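Local coordinates for phosphate binding protein (Planctomyces limnophilus, PDB 4JWO) that probably binds phosphate as the substrate-binding component of a PstS-type system for phosphate transport across the cytoplasmic membrane, at residues Ile59-Val71 and Leu286-Val300. Sequence-based numbering, arbitrary orientation.
With SO4 (sulfate ion), chain B.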
loop_
_atom_site.group_PDB
_atom_site.type_symbol
_atom_site.label_atom_id
_atom_site.label_comp_id
_atom_site.label_asym_id
_atom_site.label_seq_id
_atom_site.Cartn_x
_atom_site.Cartn_y
_atom_site.Cartn_z
ATOM N N ILE A 59 19.445 -12.904 21.322
ATOM C CA ILE A 59 18.269 -13.133 20.489
ATOM C C ILE A 59 18.650 -13.982 19.270
ATOM O O ILE A 59 19.646 -13.698 18.603
ATOM C CB ILE A 59 17.642 -11.794 20.029
ATOM C CG1 ILE A 59 16.912 -11.116 21.191
ATOM C CG2 ILE A 59 16.672 -12.015 18.895
ATOM C CD1 ILE A 59 15.801 -11.956 21.794
ATOM N N SER A 60 17.868 -15.023 18.979
ATOM C CA SER A 60 18.203 -15.934 17.882
ATOM C C SER A 60 17.007 -16.672 17.277
ATOM O O SER A 60 15.924 -16.709 17.861
ATOM C CB SER A 60 19.230 -16.961 18.354
ATOM O OG SER A 60 18.629 -17.909 19.219
ATOM N N GLY A 61 17.222 -17.269 16.108
ATOM C CA GLY A 61 16.209 -18.095 15.473
ATOM C C GLY A 61 15.778 -17.635 14.092
ATOM O O GLY A 61 16.256 -16.623 13.577
ATOM N N THR A 62 14.865 -18.390 13.492
ATOM C CA THR A 62 14.333 -18.062 12.176
ATOM C C THR A 62 12.919 -17.509 12.295
ATOM O O THR A 62 12.086 -18.062 13.014
ATOM C CB THR A 62 14.303 -19.299 11.261
ATOM O OG1 THR A 62 15.603 -19.899 11.228
ATOM C CG2 THR A 62 13.883 -18.917 9.846
ATOM N N ILE A 63 12.662 -16.410 11.590
ATOM C CA ILE A 63 11.325 -15.839 11.493
ATOM C C ILE A 63 10.883 -15.909 10.036
ATOM O O ILE A 63 11.536 -15.350 9.158
ATOM C CB ILE A 63 11.308 -14.374 11.960
ATOM C CG1 ILE A 63 11.992 -14.233 13.320
ATOM C CG2 ILE A 63 9.879 -13.841 12.034
ATOM C CD1 ILE A 63 12.224 -12.794 13.734
ATOM N N ALA A 64 9.789 -16.618 9.779
ATOM C CA ALA A 64 9.240 -16.703 8.430
ATOM C C ALA A 64 8.181 -15.625 8.235
ATOM O O ALA A 64 7.118 -15.689 8.851
ATOM C CB ALA A 64 8.641 -18.081 8.189
ATOM N N VAL A 65 8.476 -14.644 7.377
ATOM C CA VAL A 65 7.549 -13.553 7.067
ATOM C C VAL A 65 7.031 -13.728 5.642
ATOM O O VAL A 65 7.783 -14.116 4.751
ATOM C CB VAL A 65 8.246 -12.172 7.175
ATOM C CG1 VAL A 65 7.241 -11.030 6.973
ATOM C CG2 VAL A 65 8.929 -12.032 8.520
ATOM N N ASP A 66 5.749 -13.449 5.428
ATOM C CA ASP A 66 5.160 -13.545 4.099
ATOM C C ASP A 66 4.139 -12.433 4.006
ATOM O O ASP A 66 4.038 -11.619 4.919
ATOM C CB ASP A 66 4.500 -14.918 3.913
ATOM C CG ASP A 66 4.340 -15.302 2.453
ATOM O OD1 ASP A 66 4.278 -14.395 1.601
ATOM O OD2 ASP A 66 4.270 -16.517 2.163
ATOM N N GLY A 67 3.391 -12.385 2.912
ATOM C CA GLY A 67 2.300 -11.441 2.813
ATOM C C GLY A 67 2.297 -10.589 1.562
ATOM O O GLY A 67 2.837 -10.974 0.519
ATOM N N SER A 68 1.676 -9.423 1.709
ATOM C CA SER A 68 1.413 -8.437 0.666
ATOM C C SER A 68 2.665 -7.916 -0.040
ATOM O O SER A 68 3.705 -7.716 0.587
ATOM C CB SER A 68 0.698 -7.253 1.328
ATOM O OG SER A 68 0.502 -6.173 0.447
ATOM N N SER A 69 2.564 -7.681 -1.347
ATOM C CA SER A 69 3.617 -6.969 -2.055
ATOM C C SER A 69 3.777 -5.552 -1.506
ATOM O O SER A 69 4.860 -4.968 -1.604
ATOM C CB SER A 69 3.325 -6.924 -3.556
ATOM O OG SER A 69 2.170 -6.124 -3.790
ATOM N N THR A 70 2.714 -4.973 -0.938
ATOM C CA THR A 70 2.846 -3.631 -0.395
ATOM C C THR A 70 3.455 -3.576 1.001
ATOM O O THR A 70 4.016 -2.561 1.397
ATOM C CB THR A 70 1.527 -2.811 -0.465
ATOM O OG1 THR A 70 0.497 -3.486 0.258
ATOM C CG2 THR A 70 1.090 -2.657 -1.906
ATOM N N VAL A 71 3.350 -4.669 1.751
ATOM C CA VAL A 71 3.988 -4.721 3.057
ATOM C C VAL A 71 5.427 -5.234 2.917
ATOM O O VAL A 71 6.285 -4.898 3.732
ATOM C CB VAL A 71 3.163 -5.546 4.065
ATOM C CG1 VAL A 71 3.820 -5.543 5.452
ATOM C CG2 VAL A 71 1.733 -4.990 4.138
ATOM N N LEU A 286 -1.747 -0.308 6.482
ATOM C CA LEU A 286 -1.058 -1.576 6.253
ATOM C C LEU A 286 -0.863 -2.299 7.572
ATOM O O LEU A 286 -0.629 -1.663 8.603
ATOM C CB LEU A 286 0.294 -1.323 5.605
ATOM C CG LEU A 286 0.271 -0.632 4.241
ATOM C CD1 LEU A 286 1.680 -0.594 3.665
ATOM C CD2 LEU A 286 -0.680 -1.370 3.302
ATOM N N PHE A 287 -0.946 -3.631 7.538
ATOM C CA PHE A 287 -0.913 -4.437 8.751
ATOM C C PHE A 287 0.148 -5.530 8.752
ATOM O O PHE A 287 0.531 -6.063 7.709
ATOM C CB PHE A 287 -2.277 -5.093 9.003
ATOM C CG PHE A 287 -3.418 -4.119 9.032
ATOM C CD1 PHE A 287 -3.788 -3.508 10.215
ATOM C CD2 PHE A 287 -4.102 -3.801 7.869
ATOM C CE1 PHE A 287 -4.840 -2.603 10.242
ATOM C CE2 PHE A 287 -5.151 -2.893 7.891
ATOM C CZ PHE A 287 -5.513 -2.293 9.077
ATOM N N ILE A 288 0.590 -5.863 9.955
ATOM C CA ILE A 288 1.402 -7.044 10.199
ATOM C C ILE A 288 0.655 -7.898 11.214
ATOM O O ILE A 288 0.193 -7.389 12.238
ATOM C CB ILE A 288 2.786 -6.654 10.755
ATOM C CG1 ILE A 288 3.691 -6.163 9.621
ATOM C CG2 ILE A 288 3.431 -7.828 11.493
ATOM C CD1 ILE A 288 4.304 -7.283 8.780
ATOM N N TYR A 289 0.516 -9.191 10.921
ATOM C CA TYR A 289 -0.158 -10.134 11.811
ATOM C C TYR A 289 0.817 -11.178 12.308
ATOM O O TYR A 289 1.677 -11.640 11.560
ATOM C CB TYR A 289 -1.279 -10.872 11.072
ATOM C CG TYR A 289 -2.512 -10.048 10.804
ATOM C CD1 TYR A 289 -2.582 -9.202 9.708
ATOM C CD2 TYR A 289 -3.613 -10.129 11.641
ATOM C CE1 TYR A 289 -3.715 -8.449 9.461
ATOM C CE2 TYR A 289 -4.745 -9.388 11.398
ATOM C CZ TYR A 289 -4.793 -8.551 10.312
ATOM O OH TYR A 289 -5.932 -7.807 10.086
ATOM N N THR A 290 0.678 -11.558 13.571
ATOM C CA THR A 290 1.325 -12.759 14.065
ATOM C C THR A 290 0.362 -13.372 15.074
ATOM O O THR A 290 -0.814 -13.027 15.075
ATOM C CB THR A 290 2.717 -12.463 14.662
ATOM O OG1 THR A 290 3.382 -13.697 14.968
ATOM C CG2 THR A 290 2.603 -11.624 15.915
ATOM N N THR A 291 0.826 -14.294 15.905
ATOM C CA THR A 291 -0.071 -14.920 16.866
ATOM C C THR A 291 0.466 -14.762 18.278
ATOM O O THR A 291 1.643 -14.472 18.471
ATOM C CB THR A 291 -0.306 -16.412 16.547
ATOM O OG1 THR A 291 0.816 -17.186 16.987
ATOM C CG2 THR A 291 -0.507 -16.616 15.057
ATOM N N LYS A 292 -0.410 -14.950 19.261
ATOM C CA LYS A 292 -0.031 -14.867 20.662
ATOM C C LYS A 292 1.007 -15.936 20.995
ATOM O O LYS A 292 1.954 -15.686 21.742
ATOM C CB LYS A 292 -1.276 -15.024 21.540
ATOM C CG LYS A 292 -1.077 -14.728 23.011
ATOM C CD LYS A 292 -2.432 -14.614 23.710
ATOM C CE LYS A 292 -2.293 -14.578 25.226
ATOM N NZ LYS A 292 -1.611 -13.342 25.704
ATOM N N ALA A 293 0.840 -17.123 20.420
ATOM C CA ALA A 293 1.784 -18.210 20.645
ATOM C C ALA A 293 3.174 -17.901 20.086
ATOM O O ALA A 293 4.181 -18.173 20.738
ATOM C CB ALA A 293 1.247 -19.519 20.075
ATOM N N LYS A 294 3.233 -17.335 18.882
ATOM C CA LYS A 294 4.518 -16.999 18.269
ATOM C C LYS A 294 5.239 -15.914 19.057
ATOM O O LYS A 294 6.466 -15.863 19.074
ATOM C CB LYS A 294 4.339 -16.544 16.819
ATOM C CG LYS A 294 3.703 -17.561 15.887
ATOM C CD LYS A 294 4.697 -18.590 15.397
ATOM C CE LYS A 294 4.060 -19.499 14.356
ATOM N NZ LYS A 294 5.034 -20.502 13.846
ATOM N N LEU A 295 4.468 -15.041 19.697
ATOM C CA LEU A 295 5.030 -13.945 20.483
ATOM C C LEU A 295 5.742 -14.418 21.756
ATOM O O LEU A 295 6.444 -13.638 22.404
ATOM C CB LEU A 295 3.953 -12.904 20.799
ATOM C CG LEU A 295 3.691 -11.976 19.612
ATOM C CD1 LEU A 295 2.373 -11.238 19.754
ATOM C CD2 LEU A 295 4.836 -10.989 19.470
ATOM N N LYS A 296 5.568 -15.692 22.104
ATOM C CA LYS A 296 6.308 -16.294 23.209
ATOM C C LYS A 296 7.768 -16.485 22.823
ATOM O O LYS A 296 8.644 -16.547 23.683
ATOM C CB LYS A 296 5.700 -17.644 23.611
ATOM C CG LYS A 296 4.359 -17.550 24.318
ATOM C CD LYS A 296 3.800 -18.939 24.598
ATOM C CE LYS A 296 2.397 -18.872 25.175
ATOM N NZ LYS A 296 2.385 -18.380 26.579
ATOM N N ARG A 297 8.018 -16.602 21.522
ATOM C CA ARG A 297 9.378 -16.671 20.997
ATOM C C ARG A 297 9.939 -15.256 21.008
ATOM O O ARG A 297 9.408 -14.374 20.337
ATOM C CB ARG A 297 9.384 -17.240 19.574
ATOM C CG ARG A 297 8.969 -18.708 19.472
ATOM C CD ARG A 297 8.665 -19.104 18.033
ATOM N NE ARG A 297 9.608 -18.504 17.094
ATOM C CZ ARG A 297 9.472 -18.533 15.772
ATOM N NH1 ARG A 297 8.429 -19.141 15.224
ATOM N NH2 ARG A 297 10.381 -17.953 14.999
ATOM N N PRO A 298 11.007 -15.028 21.788
ATOM C CA PRO A 298 11.500 -13.662 22.000
ATOM C C PRO A 298 12.007 -12.979 20.730
ATOM O O PRO A 298 11.988 -11.751 20.668
ATOM C CB PRO A 298 12.641 -13.853 23.006
ATOM C CG PRO A 298 12.350 -15.173 23.673
ATOM C CD PRO A 298 11.762 -16.014 22.579
ATOM N N GLU A 299 12.442 -13.744 19.734
ATOM C CA GLU A 299 12.877 -13.147 18.471
ATOM C C GLU A 299 11.692 -12.604 17.657
ATOM O O GLU A 299 11.828 -11.630 16.908
ATOM C CB GLU A 299 13.712 -14.137 17.642
ATOM C CG GLU A 299 12.923 -15.219 16.909
ATOM C CD GLU A 299 12.669 -16.446 17.760
ATOM O OE1 GLU A 299 12.887 -16.378 18.987
ATOM O OE2 GLU A 299 12.254 -17.484 17.202
ATOM N N VAL A 300 10.531 -13.234 17.807
ATOM C CA VAL A 300 9.323 -12.770 17.140
ATOM C C VAL A 300 8.801 -11.539 17.862
ATOM O O VAL A 300 8.445 -10.543 17.235
ATOM C CB VAL A 300 8.240 -13.859 17.110
ATOM C CG1 VAL A 300 6.921 -13.296 16.617
ATOM C CG2 VAL A 300 8.689 -15.023 16.235
HETATM S S SO4 B . -1.851 -7.756 -2.037
HETATM O O1 SO4 B . -2.051 -6.801 -3.121
HETATM O O2 SO4 B . -2.050 -7.125 -0.740
HETATM O O3 SO4 B . -2.826 -8.823 -2.186
HETATM O O4 SO4 B . -0.478 -8.269 -2.114
HETATM O O HOH W 1 13.311 -19.739 15.224
#
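I63 and E299 run antiparallel alongside each other where strand 61-67 meets the first turn of helix 298-308, I63 CG1 3.8 Å from E299 CG. Farther out, I59 crosses the same turn at a slant: its CG2 branch lies against E299 CB, while CD1 rests 3.9 Å from P298 CB. E299 CG sits between the backbone N and the carbonyl carbon (chi1 77°), and the bend at chi2 (-87°) turns the carboxylate toward R297, the N-cap residue. There the guanidinium grips a single oxygen side-on: NE meets E299 OE2 at 2.8 Å from above the carboxylate plane, and NH2 reaches the same atom from the same face. V300 CG2 covers one guanidinium face, and D111 pairs with NH1, fixing the group's rotation. A water accepts from T62 N and donates to E299 OE2, linking strand to helix. At the far end V71 takes over; CG1, anti to its backbone N (chi1 -178°), comes within 3.8 Å of I288 CD1, and T70 crosses L286 almost perpendicularly, OG1 3.9 Å from CD2. Just before it, S68 OG closes an ST turn by accepting from T70 N (2.9 Å), and S69 N donates to a sulfate, probably from the crystallisation liquor, that S116 OG and T98 OG1 also bind. Anion binding by hydroxyls and an N-H beyond a strand's C-terminal end is consistent with the phosphate site of a PstS-like periplasmic binding protein.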